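PDB 1Y9U: putative iron binding protein from Bordetella pertussis Tohama I, which binds ferric iron through tyrosine side chains and, as a periplasmic solute-binding protein, probably serves bacterial iron uptake. Local coordinates for residues R14-Q20 with N35-V39; L43-R48 with D69-V75; G178-V182 with G194-Y200; V201-N206 with D286-F292. All coordinates share one frame; numbering follows the deposited sequence. Where two conformers were deposited one is given.

Contact 1: residues R14-Q20 with N35-V39; sequences REPKLIQ and NTVFV
The main apolar contact is a CH-pi interaction of P16 with F38: P16 CD stands 4.0 Å from the centroid of the F38 ring, 30° off the ring normal, so this corner of the pyrrolidine lies over one face of the phenyl group. With CG of F38 anti to its own nitrogen (chi1 177°), the ring is carried over P16 CD and on toward E15. Two residues earlier in the strand, T36 CG2 touches P16 CB at 3.9 Å, a second and looser apolar contact.

Among the polar groups, the E15 chain bends at chi2 and brings OE1 to 3.3 Å from F38 CZ, the carboxylate plane nearly perpendicular to the ring at 87°; the approach is oblique. At the other end, T36 OG1 lies 3.4 Å from Q20 OE1, at best a weak bond. Water is the firmer link: one molecule sits 2.7 Å from T36 OG1 and accepts from Q20 NE2 at 2.8 Å. Q20 NE2 also bonds D24, which holds the amide from within its own helix.

Segment 14-20 is the turn joining strand 7-12 to helix 20-30, with I19 at the N-cap position, and 35-38 belong to the parallel neighbour strand 33-38. This is the first beta-alpha-beta crossover of the chain. Behind the turn, I19 packs on strands 7-12 and 58-62, while R14 and L18 reach toward helix 264-273 and the loop after it.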
loop_
_atom_site.group_PDB
_atom_site.type_symbol
_atom_site.label_atom_id
_atom_site.label_comp_id
_atom_site.label_asym_id
_atom_site.label_seq_id
_atom_site.Cartn_x
_atom_site.Cartn_y
_atom_site.Cartn_z
ATOM N N ARG A 14 -7.644 -2.251 -9.536
ATOM C CA ARG A 14 -6.605 -3.284 -9.551
ATOM C C ARG A 14 -6.817 -4.225 -10.725
ATOM O O ARG A 14 -7.954 -4.671 -10.945
ATOM C CB ARG A 14 -6.640 -4.098 -8.250
ATOM C CG ARG A 14 -6.563 -3.265 -6.996
ATOM C CD ARG A 14 -5.824 -3.980 -5.871
ATOM N NE ARG A 14 -4.375 -3.901 -6.107
ATOM C CZ ARG A 14 -3.450 -4.256 -5.221
ATOM N NH1 ARG A 14 -3.790 -4.774 -4.051
ATOM N NH2 ARG A 14 -2.182 -4.114 -5.514
ATOM N N GLU A 15 -5.731 -4.593 -11.413
ATOM C CA GLU A 15 -5.812 -5.383 -12.649
ATOM C C GLU A 15 -6.600 -6.633 -12.297
ATOM O O GLU A 15 -6.268 -7.292 -11.311
ATOM C CB GLU A 15 -4.429 -5.840 -13.190
ATOM C CG GLU A 15 -3.320 -4.812 -13.457
ATOM C CD GLU A 15 -3.738 -3.573 -14.243
ATOM O OE1 GLU A 15 -4.163 -2.583 -13.596
ATOM O OE2 GLU A 15 -3.595 -3.562 -15.503
ATOM N N PRO A 16 -7.632 -6.973 -13.065
ATOM C CA PRO A 16 -8.407 -8.191 -12.786
ATOM C C PRO A 16 -7.572 -9.472 -12.616
ATOM O O PRO A 16 -8.027 -10.400 -11.948
ATOM C CB PRO A 16 -9.358 -8.310 -13.993
ATOM C CG PRO A 16 -9.104 -7.136 -14.879
ATOM C CD PRO A 16 -8.176 -6.211 -14.204
ATOM N N LYS A 17 -6.371 -9.543 -13.187
ATOM C CA LYS A 17 -5.589 -10.772 -13.064
ATOM C C LYS A 17 -5.000 -11.006 -11.663
ATOM O O LYS A 17 -4.735 -12.141 -11.299
ATOM C CB LYS A 17 -4.510 -10.861 -14.145
ATOM C CG LYS A 17 -5.052 -11.172 -15.557
ATOM C CD LYS A 17 -6.170 -12.249 -15.608
ATOM C CE LYS A 17 -7.560 -11.607 -15.700
ATOM N NZ LYS A 17 -8.671 -12.591 -15.719
ATOM N N LEU A 18 -4.846 -9.948 -10.870
ATOM C CA LEU A 18 -4.490 -10.076 -9.450
ATOM C C LEU A 18 -5.580 -10.772 -8.627
ATOM O O LEU A 18 -5.312 -11.310 -7.547
ATOM C CB LEU A 18 -4.249 -8.688 -8.833
ATOM C CG LEU A 18 -3.067 -7.867 -9.365
ATOM C CD1 LEU A 18 -3.127 -6.469 -8.778
ATOM C CD2 LEU A 18 -1.724 -8.538 -9.061
ATOM N N ILE A 19 -6.808 -10.750 -9.130
ATOM C CA ILE A 19 -7.957 -11.200 -8.349
ATOM C C ILE A 19 -8.850 -12.232 -9.038
ATOM O O ILE A 19 -9.737 -12.753 -8.400
ATOM C CB ILE A 19 -8.818 -9.995 -7.927
ATOM C CG1 ILE A 19 -9.274 -9.190 -9.152
ATOM C CG2 ILE A 19 -8.038 -9.130 -6.932
ATOM C CD1 ILE A 19 -10.121 -7.982 -8.818
ATOM N N GLN A 20 -8.649 -12.544 -10.318
ATOM C CA GLN A 20 -9.649 -13.380 -10.996
ATOM C C GLN A 20 -9.765 -14.780 -10.398
ATOM O O GLN A 20 -10.869 -15.261 -10.213
ATOM C CB GLN A 20 -9.435 -13.431 -12.520
ATOM C CG GLN A 20 -10.692 -13.891 -13.311
ATOM C CD GLN A 20 -11.910 -13.003 -13.083
ATOM O OE1 GLN A 20 -11.829 -11.786 -13.233
ATOM N NE2 GLN A 20 -13.032 -13.608 -12.689
ATOM N N ASN A 35 -19.323 -10.016 -11.718
ATOM C CA ASN A 35 -18.994 -9.157 -12.855
ATOM C C ASN A 35 -17.815 -8.293 -12.473
ATOM O O ASN A 35 -17.925 -7.461 -11.582
ATOM C CB ASN A 35 -20.169 -8.266 -13.220
ATOM C CG ASN A 35 -21.439 -9.061 -13.477
ATOM O OD1 ASN A 35 -21.430 -10.018 -14.245
ATOM N ND2 ASN A 35 -22.517 -8.682 -12.807
ATOM N N THR A 36 -16.693 -8.501 -13.148
ATOM C CA THR A 36 -15.466 -7.767 -12.862
ATOM C C THR A 36 -15.396 -6.618 -13.846
ATOM O O THR A 36 -15.328 -6.843 -15.055
ATOM C CB THR A 36 -14.231 -8.664 -13.026
ATOM O OG1 THR A 36 -14.277 -9.764 -12.104
ATOM C CG2 THR A 36 -12.957 -7.902 -12.641
ATOM N N VAL A 37 -15.431 -5.398 -13.323
ATOM C CA VAL A 37 -15.367 -4.173 -14.113
ATOM C C VAL A 37 -14.083 -3.425 -13.769
ATOM O O VAL A 37 -13.979 -2.795 -12.724
ATOM C CB VAL A 37 -16.593 -3.274 -13.882
ATOM C CG1 VAL A 37 -16.468 -1.971 -14.682
ATOM C CG2 VAL A 37 -17.881 -4.014 -14.279
ATOM N N PHE A 38 -13.122 -3.473 -14.688
ATOM C CA PHE A 38 -11.829 -2.837 -14.508
ATOM C C PHE A 38 -11.941 -1.352 -14.847
ATOM O O PHE A 38 -12.331 -0.980 -15.978
ATOM C CB PHE A 38 -10.799 -3.532 -15.390
ATOM C CG PHE A 38 -9.418 -2.915 -15.335
ATOM C CD1 PHE A 38 -8.785 -2.669 -14.125
ATOM C CD2 PHE A 38 -8.743 -2.600 -16.507
ATOM C CE1 PHE A 38 -7.526 -2.107 -14.094
ATOM C CE2 PHE A 38 -7.484 -2.030 -16.464
ATOM C CZ PHE A 38 -6.876 -1.798 -15.264
ATOM N N VAL A 39 -11.610 -0.507 -13.883
ATOM C CA VAL A 39 -11.625 0.942 -14.049
ATOM C C VAL A 39 -10.210 1.481 -13.795
ATOM O O VAL A 39 -9.828 1.761 -12.649
ATOM C CB VAL A 39 -12.645 1.607 -13.103
ATOM C CG1 VAL A 39 -12.723 3.099 -13.354
ATOM C CG2 VAL A 39 -14.032 0.950 -13.246
HETATM O O HOH W 1 -15.474 -12.183 -12.602
#

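Contact 2: residues L43-R48 with D69-V75; sequences LLERVR and DLVNGGV
L44 and V75 cross at about a right angle, with L44 CD1 3.8 Å from V75 CG2. The leucine reaches across because its CG lies anti to the backbone N (chi1 171°), and CD1 also comes within 3.9 Å of G73 CA, which carries no side chain. One turn on, V47 CG1 meets V75 CB obliquely at 3.7 Å. L70 fills the other end: its CD2 lies 3.8 Å from L44 CA, and its CD1 approaches L43 CD2 at a right-angled crossing.

These residues join helix 43-50 to the C-terminal end of helix 64-72, which finishes in a Schellman motif: G74 has positive phi, and G74 N is bonded to V71 O. The turn places V75 against helix 43-50. Both helices pack on strand 58-62, where V47 and L70, joined by V75 of the turn, touch L59.

At the exposed margin R48 runs across V75, its CG 3.4 Å from V75 CG1. The chain then bends twice, and NH1 donates to G73 O at 3.3 Å with an N-H...O angle of 138°. The bond uses a lone pair in the carbonyl plane, although the oxygen is tilted 28° from the guanidinium plane, while L44 CG sits over that group's face.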
loop_
_atom_site.group_PDB
_atom_site.type_symbol
_atom_site.label_atom_id
_atom_site.label_comp_id
_atom_site.label_asym_id
_atom_site.label_seq_id
_atom_site.Cartn_x
_atom_site.Cartn_y
_atom_site.Cartn_z
ATOM N N LEU A 43 -12.279 6.229 -10.886
ATOM C CA LEU A 43 -13.334 5.387 -10.330
ATOM C C LEU A 43 -14.440 6.224 -9.693
ATOM O O LEU A 43 -15.621 5.984 -9.947
ATOM C CB LEU A 43 -12.759 4.398 -9.314
ATOM C CG LEU A 43 -13.766 3.523 -8.561
ATOM C CD1 LEU A 43 -14.544 2.647 -9.523
ATOM C CD2 LEU A 43 -13.041 2.680 -7.542
ATOM N N LEU A 44 -14.066 7.200 -8.867
ATOM C CA LEU A 44 -15.042 8.100 -8.251
ATOM C C LEU A 44 -15.956 8.713 -9.301
ATOM O O LEU A 44 -17.171 8.741 -9.145
ATOM C CB LEU A 44 -14.345 9.224 -7.482
ATOM C CG LEU A 44 -15.218 10.370 -6.960
ATOM C CD1 LEU A 44 -16.315 9.843 -6.058
ATOM C CD2 LEU A 44 -14.379 11.400 -6.239
ATOM N N GLU A 45 -15.347 9.199 -10.374
ATOM C CA GLU A 45 -16.073 9.928 -11.399
ATOM C C GLU A 45 -17.022 9.027 -12.191
ATOM O O GLU A 45 -18.145 9.435 -12.500
ATOM C CB GLU A 45 -15.079 10.646 -12.326
ATOM C CG GLU A 45 -14.491 11.925 -11.730
ATOM C CD GLU A 45 -13.348 11.709 -10.739
ATOM O OE1 GLU A 45 -12.733 10.611 -10.702
ATOM O OE2 GLU A 45 -13.053 12.665 -9.987
ATOM N N ARG A 46 -16.585 7.806 -12.507
ATOM C CA ARG A 46 -17.435 6.841 -13.212
ATOM C C ARG A 46 -18.656 6.454 -12.384
ATOM O O ARG A 46 -19.750 6.374 -12.914
ATOM C CB ARG A 46 -16.666 5.571 -13.592
ATOM C CG ARG A 46 -17.460 4.596 -14.498
ATOM C CD ARG A 46 -16.833 3.219 -14.635
ATOM N NE ARG A 46 -16.889 2.669 -15.997
ATOM C CZ ARG A 46 -17.644 1.637 -16.397
ATOM N NH1 ARG A 46 -18.463 1.005 -15.567
ATOM N NH2 ARG A 46 -17.592 1.236 -17.661
ATOM N N VAL A 47 -18.465 6.195 -11.092
ATOM C CA VAL A 47 -19.573 5.749 -10.247
ATOM C C VAL A 47 -20.585 6.881 -10.041
ATOM O O VAL A 47 -21.785 6.655 -10.127
ATOM C CB VAL A 47 -19.082 5.175 -8.885
ATOM C CG1 VAL A 47 -20.259 4.825 -7.981
ATOM C CG2 VAL A 47 -18.208 3.945 -9.120
ATOM N N ARG A 48 -20.092 8.088 -9.773
ATOM C CA ARG A 48 -20.950 9.269 -9.629
ATOM C C ARG A 48 -21.779 9.520 -10.893
ATOM O O ARG A 48 -22.966 9.845 -10.808
ATOM C CB ARG A 48 -20.113 10.521 -9.321
ATOM C CG ARG A 48 -19.998 10.868 -7.843
ATOM C CD ARG A 48 -19.940 12.372 -7.566
ATOM N NE ARG A 48 -18.672 12.953 -8.013
ATOM C CZ ARG A 48 -17.761 13.529 -7.226
ATOM N NH1 ARG A 48 -17.944 13.635 -5.913
ATOM N NH2 ARG A 48 -16.646 14.010 -7.766
ATOM N N ASP A 69 -11.418 9.356 -0.703
ATOM C CA ASP A 69 -12.027 10.166 -1.752
ATOM C C ASP A 69 -13.364 9.574 -2.201
ATOM O O ASP A 69 -14.300 10.317 -2.504
ATOM C CB ASP A 69 -11.085 10.330 -2.948
ATOM C CG ASP A 69 -9.981 11.347 -2.694
ATOM O OD1 ASP A 69 -9.141 11.520 -3.599
ATOM O OD2 ASP A 69 -9.856 11.986 -1.630
ATOM N N LEU A 70 -13.465 8.244 -2.261
ATOM C CA LEU A 70 -14.742 7.608 -2.604
ATOM C C LEU A 70 -15.793 7.894 -1.537
ATOM O O LEU A 70 -16.942 8.211 -1.857
ATOM C CB LEU A 70 -14.596 6.092 -2.758
ATOM C CG LEU A 70 -13.680 5.596 -3.871
ATOM C CD1 LEU A 70 -13.467 4.095 -3.766
ATOM C CD2 LEU A 70 -14.219 5.972 -5.242
ATOM N N VAL A 71 -15.398 7.809 -0.272
ATOM C CA VAL A 71 -16.313 8.017 0.850
ATOM C C VAL A 71 -16.778 9.471 0.855
ATOM O O VAL A 71 -17.983 9.752 0.884
ATOM C CB VAL A 71 -15.667 7.611 2.193
ATOM C CG1 VAL A 71 -16.581 7.950 3.366
ATOM C CG2 VAL A 71 -15.359 6.114 2.171
ATOM N N ASN A 72 -15.818 10.388 0.785
ATOM C CA ASN A 72 -16.123 11.815 0.768
ATOM C C ASN A 72 -16.886 12.233 -0.491
ATOM O O ASN A 72 -17.672 13.195 -0.458
ATOM C CB ASN A 72 -14.846 12.650 0.911
ATOM C CG ASN A 72 -14.246 12.579 2.299
ATOM O OD1 ASN A 72 -13.085 12.946 2.496
ATOM N ND2 ASN A 72 -15.020 12.099 3.269
ATOM N N GLY A 73 -16.686 11.502 -1.586
ATOM C CA GLY A 73 -17.364 11.762 -2.842
ATOM C C GLY A 73 -18.790 11.230 -2.946
ATOM O O GLY A 73 -19.443 11.422 -3.982
ATOM N N GLY A 74 -19.249 10.523 -1.910
ATOM C CA GLY A 74 -20.640 10.104 -1.770
ATOM C C GLY A 74 -21.047 8.843 -2.508
ATOM O O GLY A 74 -22.244 8.601 -2.724
ATOM N N VAL A 75 -20.078 8.010 -2.887
ATOM C CA VAL A 75 -20.363 6.836 -3.715
ATOM C C VAL A 75 -20.218 5.517 -2.954
ATOM O O VAL A 75 -20.183 4.453 -3.563
ATOM C CB VAL A 75 -19.511 6.820 -5.003
ATOM C CG1 VAL A 75 -19.791 8.078 -5.845
ATOM C CG2 VAL A 75 -18.015 6.691 -4.713
#

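Contact 3: residues G178-V182 with G194-Y200; sequences GDRDV and GLANAYY
The guanidinium of R180 has Y200 CD2 over one face, 3.5 Å above the plane, but the two flat groups are 52° apart, so this is no parallel stack; its NH2 lies 3.5 Å from Y200 CE2, oblique to the ring. At the edge of the Y200 ring, near its plane, D179 OD2 comes to 3.4 Å from Y200 CE1, and the carboxylate stands 81° from the ring.

D179 carries the polar part. Its OD2 accepts from N197 N at 2.8 Å, with an N-H...O angle of 152°, and is met from above the carboxylate plane; R107 makes a salt bridge with the same oxygen. OD1 takes a water proton at 2.8 Å, and this water also donates to L195 O.

The asparagine ends strand 193-197, and the chain passes on into helix 198-206, so D179, near the start of helix 179-187, bonds to the strand-to-helix junction just before the paired tyrosines. Y199 and Y200 both bind Fe(3+) in this protein, as does Y143, whose hydroxyl is hydrogen-bonded to that of Y200; the metal is absent here. Along the strand, D179 CG touches A196 CB, and V182 CG1 rests 3.7 Å from G194 CA, packing directly on the backbone because glycine has no CB.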
loop_
_atom_site.group_PDB
_atom_site.type_symbol
_atom_site.label_atom_id
_atom_site.label_comp_id
_atom_site.label_asym_id
_atom_site.label_seq_id
_atom_site.Cartn_x
_atom_site.Cartn_y
_atom_site.Cartn_z
ATOM N N GLY A 178 11.855 4.721 -10.380
ATOM C CA GLY A 178 10.880 3.951 -9.630
ATOM C C GLY A 178 11.483 3.281 -8.415
ATOM O O GLY A 178 12.659 3.413 -8.099
ATOM N N ASP A 179 10.664 2.514 -7.717
ATOM C CA ASP A 179 11.115 1.844 -6.510
ATOM C C ASP A 179 12.159 0.765 -6.811
ATOM O O ASP A 179 13.136 0.613 -6.066
ATOM C CB ASP A 179 9.944 1.245 -5.721
ATOM C CG ASP A 179 9.330 2.200 -4.744
ATOM O OD1 ASP A 179 9.581 3.448 -4.793
ATOM O OD2 ASP A 179 8.512 1.785 -3.884
ATOM N N ARG A 180 11.964 0.003 -7.877
ATOM C CA ARG A 180 12.919 -1.032 -8.229
ATOM C C ARG A 180 14.287 -0.458 -8.602
ATOM O O ARG A 180 15.298 -1.114 -8.410
ATOM C CB ARG A 180 12.384 -1.966 -9.310
ATOM C CG ARG A 180 11.285 -2.859 -8.773
ATOM C CD ARG A 180 10.624 -3.660 -9.811
ATOM N NE ARG A 180 9.507 -2.874 -10.270
ATOM C CZ ARG A 180 8.311 -3.340 -10.523
ATOM N NH1 ARG A 180 8.039 -4.647 -10.439
ATOM N NH2 ARG A 180 7.399 -2.488 -10.934
ATOM N N ASP A 181 14.307 0.776 -9.105
ATOM C CA ASP A 181 15.588 1.445 -9.396
ATOM C C ASP A 181 16.468 1.606 -8.160
ATOM O O ASP A 181 17.689 1.724 -8.268
ATOM C CB ASP A 181 15.370 2.808 -10.040
ATOM C CG ASP A 181 14.813 2.718 -11.438
ATOM O OD1 ASP A 181 15.101 1.729 -12.182
ATOM O OD2 ASP A 181 14.112 3.646 -11.872
ATOM N N VAL A 182 15.866 1.653 -6.993
ATOM C CA VAL A 182 16.640 1.670 -5.755
ATOM C C VAL A 182 17.495 0.418 -5.666
ATOM O O VAL A 182 18.676 0.490 -5.332
ATOM C CB VAL A 182 15.736 1.825 -4.519
ATOM C CG1 VAL A 182 16.526 1.676 -3.233
ATOM C CG2 VAL A 182 14.985 3.155 -4.561
ATOM N N GLY A 194 17.941 2.672 0.530
ATOM C CA GLY A 194 16.919 3.552 -0.028
ATOM C C GLY A 194 15.546 3.153 0.419
ATOM O O GLY A 194 15.356 2.029 0.852
ATOM N N LEU A 195 14.586 4.055 0.296
ATOM C CA LEU A 195 13.211 3.760 0.693
ATOM C C LEU A 195 12.437 3.321 -0.518
ATOM O O LEU A 195 12.512 3.949 -1.570
ATOM C CB LEU A 195 12.516 4.997 1.279
ATOM C CG LEU A 195 12.887 5.395 2.698
ATOM C CD1 LEU A 195 12.247 6.747 3.032
ATOM C CD2 LEU A 195 12.456 4.326 3.685
ATOM N N ALA A 196 11.704 2.226 -0.360
ATOM C CA ALA A 196 10.925 1.631 -1.435
ATOM C C ALA A 196 9.986 0.590 -0.837
ATOM O O ALA A 196 10.154 0.162 0.303
ATOM C CB ALA A 196 11.829 1.030 -2.485
ATOM N N ASN A 197 8.963 0.186 -1.586
ATOM C CA ASN A 197 7.942 -0.676 -1.026
ATOM C C ASN A 197 8.383 -2.155 -1.012
ATOM O O ASN A 197 9.007 -2.650 -1.953
ATOM C CB ASN A 197 6.637 -0.516 -1.744
ATOM C CG ASN A 197 5.904 0.734 -1.348
ATOM O OD1 ASN A 197 6.277 1.392 -0.427
ATOM N ND2 ASN A 197 4.851 1.065 -2.080
ATOM N N ALA A 198 8.024 -2.867 0.052
ATOM C CA ALA A 198 8.477 -4.234 0.266
ATOM C C ALA A 198 8.007 -5.202 -0.804
ATOM O O ALA A 198 8.703 -6.124 -1.186
ATOM C CB ALA A 198 7.985 -4.696 1.613
ATOM N N TYR A 199 6.709 -5.162 -1.217
ATOM C CA TYR A 199 6.174 -6.069 -2.405
ATOM C C TYR A 199 7.086 -6.077 -3.669
ATOM O O TYR A 199 7.196 -7.096 -4.391
ATOM C CB TYR A 199 4.650 -5.827 -2.849
ATOM C CG TYR A 199 4.326 -4.434 -3.479
ATOM C CD1 TYR A 199 4.624 -4.208 -4.798
ATOM C CD2 TYR A 199 3.728 -3.412 -2.778
ATOM C CE1 TYR A 199 4.363 -3.010 -5.405
ATOM C CE2 TYR A 199 3.497 -2.154 -3.416
ATOM C CZ TYR A 199 3.795 -2.021 -4.707
ATOM O OH TYR A 199 3.531 -0.774 -5.228
ATOM N N TYR A 200 7.743 -4.973 -3.971
ATOM C CA TYR A 200 8.605 -5.048 -5.137
ATOM C C TYR A 200 9.768 -6.026 -4.920
ATOM O O TYR A 200 10.258 -6.637 -5.876
ATOM C CB TYR A 200 9.192 -3.716 -5.524
ATOM C CG TYR A 200 8.171 -2.714 -5.998
ATOM C CD1 TYR A 200 7.906 -1.548 -5.274
ATOM C CD2 TYR A 200 7.465 -2.914 -7.172
ATOM C CE1 TYR A 200 6.986 -0.633 -5.712
ATOM C CE2 TYR A 200 6.553 -1.992 -7.616
ATOM C CZ TYR A 200 6.326 -0.849 -6.883
ATOM O OH TYR A 200 5.400 0.059 -7.335
HETATM O O HOH W 2 11.629 5.114 -3.869
#

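Contact 4: residues V201-N206 with D286-F292; sequences VGHMKN and DAVVASF
V288 enters helix 198-206 as a knob among V201, G202, K205 and N206. Its CB already lies 3.7 Å from N206 ND2. CG1, anti to the backbone N, reaches K205 CB at 3.8 Å, with K205 CD, V201 O and G202 CA also close. The other branch turns to the amide, V288 CG2 lying 3.4 Å from N206 ND2. The axes of the two short helix segments come within 9.1 Å, with 119° between their N-to-C directions, and G202, lacking a side chain, lies opposite V288. F292 closes the far end, where its CZ meets V201 CB at 3.7 Å.

In the polar link, N206 ND2 donates to D286 OD2 at 3.1 Å, 155° at the hydrogen, from the syn side and 33° out of the carboxylate plane. It also donates to G202 O, so both uses of this nitrogen fix the amide's rotation, and a water bridges N206 OD1 to D286 OD1.

D286 is the N-cap of helix 287-291, its OD2 weakly accepting from V288 N and V289 N. One carboxylate oxygen therefore caps one helix, through weak bonds, while accepting from a side chain of the other, and these donors would be expected to stabilise its negative charge.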
loop_
_atom_site.group_PDB
_atom_site.type_symbol
_atom_site.label_atom_id
_atom_site.label_comp_id
_atom_site.label_asym_id
_atom_site.label_seq_id
_atom_site.Cartn_x
_atom_site.Cartn_y
_atom_site.Cartn_z
ATOM N N VAL A 201 10.199 -6.191 -3.671
ATOM C CA VAL A 201 11.241 -7.149 -3.328
ATOM C C VAL A 201 10.651 -8.565 -3.428
ATOM O O VAL A 201 11.347 -9.488 -3.845
ATOM C CB VAL A 201 11.838 -6.873 -1.937
ATOM C CG1 VAL A 201 12.990 -7.850 -1.651
ATOM C CG2 VAL A 201 12.290 -5.431 -1.828
ATOM N N GLY A 202 9.374 -8.747 -3.078
ATOM C CA GLY A 202 8.669 -9.986 -3.363
ATOM C C GLY A 202 8.740 -10.324 -4.844
ATOM O O GLY A 202 9.051 -11.461 -5.211
ATOM N N HIS A 203 8.490 -9.358 -5.728
ATOM C CA HIS A 203 8.594 -9.583 -7.165
ATOM C C HIS A 203 10.010 -9.920 -7.577
ATOM O O HIS A 203 10.232 -10.898 -8.277
ATOM C CB HIS A 203 8.113 -8.352 -7.926
ATOM C CG HIS A 203 6.622 -8.187 -7.925
ATOM N ND1 HIS A 203 5.788 -8.973 -8.693
ATOM C CD2 HIS A 203 5.818 -7.347 -7.241
ATOM C CE1 HIS A 203 4.536 -8.622 -8.476
ATOM N NE2 HIS A 203 4.525 -7.641 -7.598
ATOM N N MET A 204 10.978 -9.125 -7.161
ATOM C CA MET A 204 12.331 -9.307 -7.647
ATOM C C MET A 204 12.989 -10.605 -7.180
ATOM O O MET A 204 13.616 -11.305 -7.978
ATOM C CB MET A 204 13.191 -8.118 -7.269
ATOM C CG MET A 204 12.813 -6.816 -8.005
ATOM S SD MET A 204 13.900 -5.410 -7.626
ATOM C CE MET A 204 13.351 -5.004 -5.985
ATOM N N LYS A 205 12.844 -10.922 -5.902
ATOM C CA LYS A 205 13.469 -12.115 -5.345
ATOM C C LYS A 205 12.796 -13.397 -5.819
ATOM O O LYS A 205 13.441 -14.457 -5.864
ATOM C CB LYS A 205 13.546 -12.057 -3.823
ATOM C CG LYS A 205 14.553 -11.054 -3.305
ATOM C CD LYS A 205 14.673 -11.055 -1.787
ATOM C CE LYS A 205 15.803 -10.132 -1.254
ATOM N NZ LYS A 205 17.156 -10.733 -1.382
ATOM N N ASN A 206 11.519 -13.303 -6.203
ATOM C CA ASN A 206 10.820 -14.446 -6.786
ATOM C C ASN A 206 11.030 -14.581 -8.289
ATOM O O ASN A 206 10.601 -15.582 -8.882
ATOM C CB ASN A 206 9.324 -14.392 -6.461
ATOM C CG ASN A 206 9.009 -14.933 -5.102
ATOM O OD1 ASN A 206 9.258 -16.114 -4.815
ATOM N ND2 ASN A 206 8.459 -14.087 -4.238
ATOM N N ASP A 286 3.764 -15.422 1.351
ATOM C CA ASP A 286 4.808 -15.775 0.381
ATOM C C ASP A 286 6.144 -15.930 1.114
ATOM O O ASP A 286 6.464 -15.153 2.006
ATOM C CB ASP A 286 4.943 -14.700 -0.678
ATOM C CG ASP A 286 6.093 -14.964 -1.580
ATOM O OD1 ASP A 286 5.982 -15.891 -2.408
ATOM O OD2 ASP A 286 7.158 -14.329 -1.469
ATOM N N ALA A 287 6.960 -16.891 0.683
ATOM C CA ALA A 287 8.194 -17.200 1.378
ATOM C C ALA A 287 9.171 -16.013 1.444
ATOM O O ALA A 287 9.820 -15.821 2.440
ATOM C CB ALA A 287 8.886 -18.399 0.736
ATOM N N VAL A 288 9.305 -15.281 0.344
ATOM C CA VAL A 288 10.138 -14.081 0.348
ATOM C C VAL A 288 9.589 -13.049 1.349
ATOM O O VAL A 288 10.325 -12.503 2.149
ATOM C CB VAL A 288 10.268 -13.481 -1.064
ATOM C CG1 VAL A 288 11.034 -12.174 -1.010
ATOM C CG2 VAL A 288 10.958 -14.471 -2.004
ATOM N N VAL A 289 8.288 -12.809 1.308
ATOM C CA VAL A 289 7.693 -11.839 2.224
ATOM C C VAL A 289 7.937 -12.261 3.698
ATOM O O VAL A 289 8.300 -11.449 4.535
ATOM C CB VAL A 289 6.203 -11.650 1.920
ATOM C CG1 VAL A 289 5.543 -10.745 2.996
ATOM C CG2 VAL A 289 6.009 -11.064 0.532
ATOM N N ALA A 290 7.769 -13.553 3.992
ATOM C CA ALA A 290 8.036 -14.072 5.341
ATOM C C ALA A 290 9.478 -13.834 5.780
ATOM O O ALA A 290 9.743 -13.567 6.929
ATOM C CB ALA A 290 7.698 -15.561 5.419
ATOM N N SER A 291 10.401 -13.908 4.824
ATOM C CA SER A 291 11.826 -13.728 5.098
ATOM C C SER A 291 12.179 -12.332 5.562
ATOM O O SER A 291 13.250 -12.113 6.124
ATOM C CB SER A 291 12.684 -14.116 3.882
ATOM O OG SER A 291 12.745 -13.091 2.906
ATOM N N PHE A 292 11.277 -11.370 5.353
ATOM C CA PHE A 292 11.522 -10.018 5.824
ATOM C C PHE A 292 11.453 -9.914 7.357
ATOM O O PHE A 292 11.776 -8.882 7.924
ATOM C CB PHE A 292 10.519 -9.040 5.199
ATOM C CG PHE A 292 10.524 -8.991 3.675
ATOM C CD1 PHE A 292 9.423 -8.470 3.008
ATOM C CD2 PHE A 292 11.611 -9.434 2.930
ATOM C CE1 PHE A 292 9.400 -8.397 1.600
ATOM C CE2 PHE A 292 11.589 -9.378 1.528
ATOM C CZ PHE A 292 10.485 -8.856 0.872
HETATM O O HOH W 3 8.374 -17.311 -2.572
#

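How the contacts relate
From the N terminus, contact 1 closes the first beta-alpha-beta unit, across helix 20-30. Contact 2 follows directly, closing the excursion from helix 43-50 through strand 58-62 to the end of helix 64-72; R46 packs on V37 and V39, so the two touch. Contact 3 comes much later, folding helix 179-187 back on strand 193-197 and the tyrosine pair. Contact 4 closes the longest loop, bringing residues 286-292 back to helix 198-206, which it shares with contact 3; R180 packs on M204 and A198 on F292. All four run in series, with none nested or crossed. Contact 2 lies on the opposite side of the chain's centre from contacts 3 and 4.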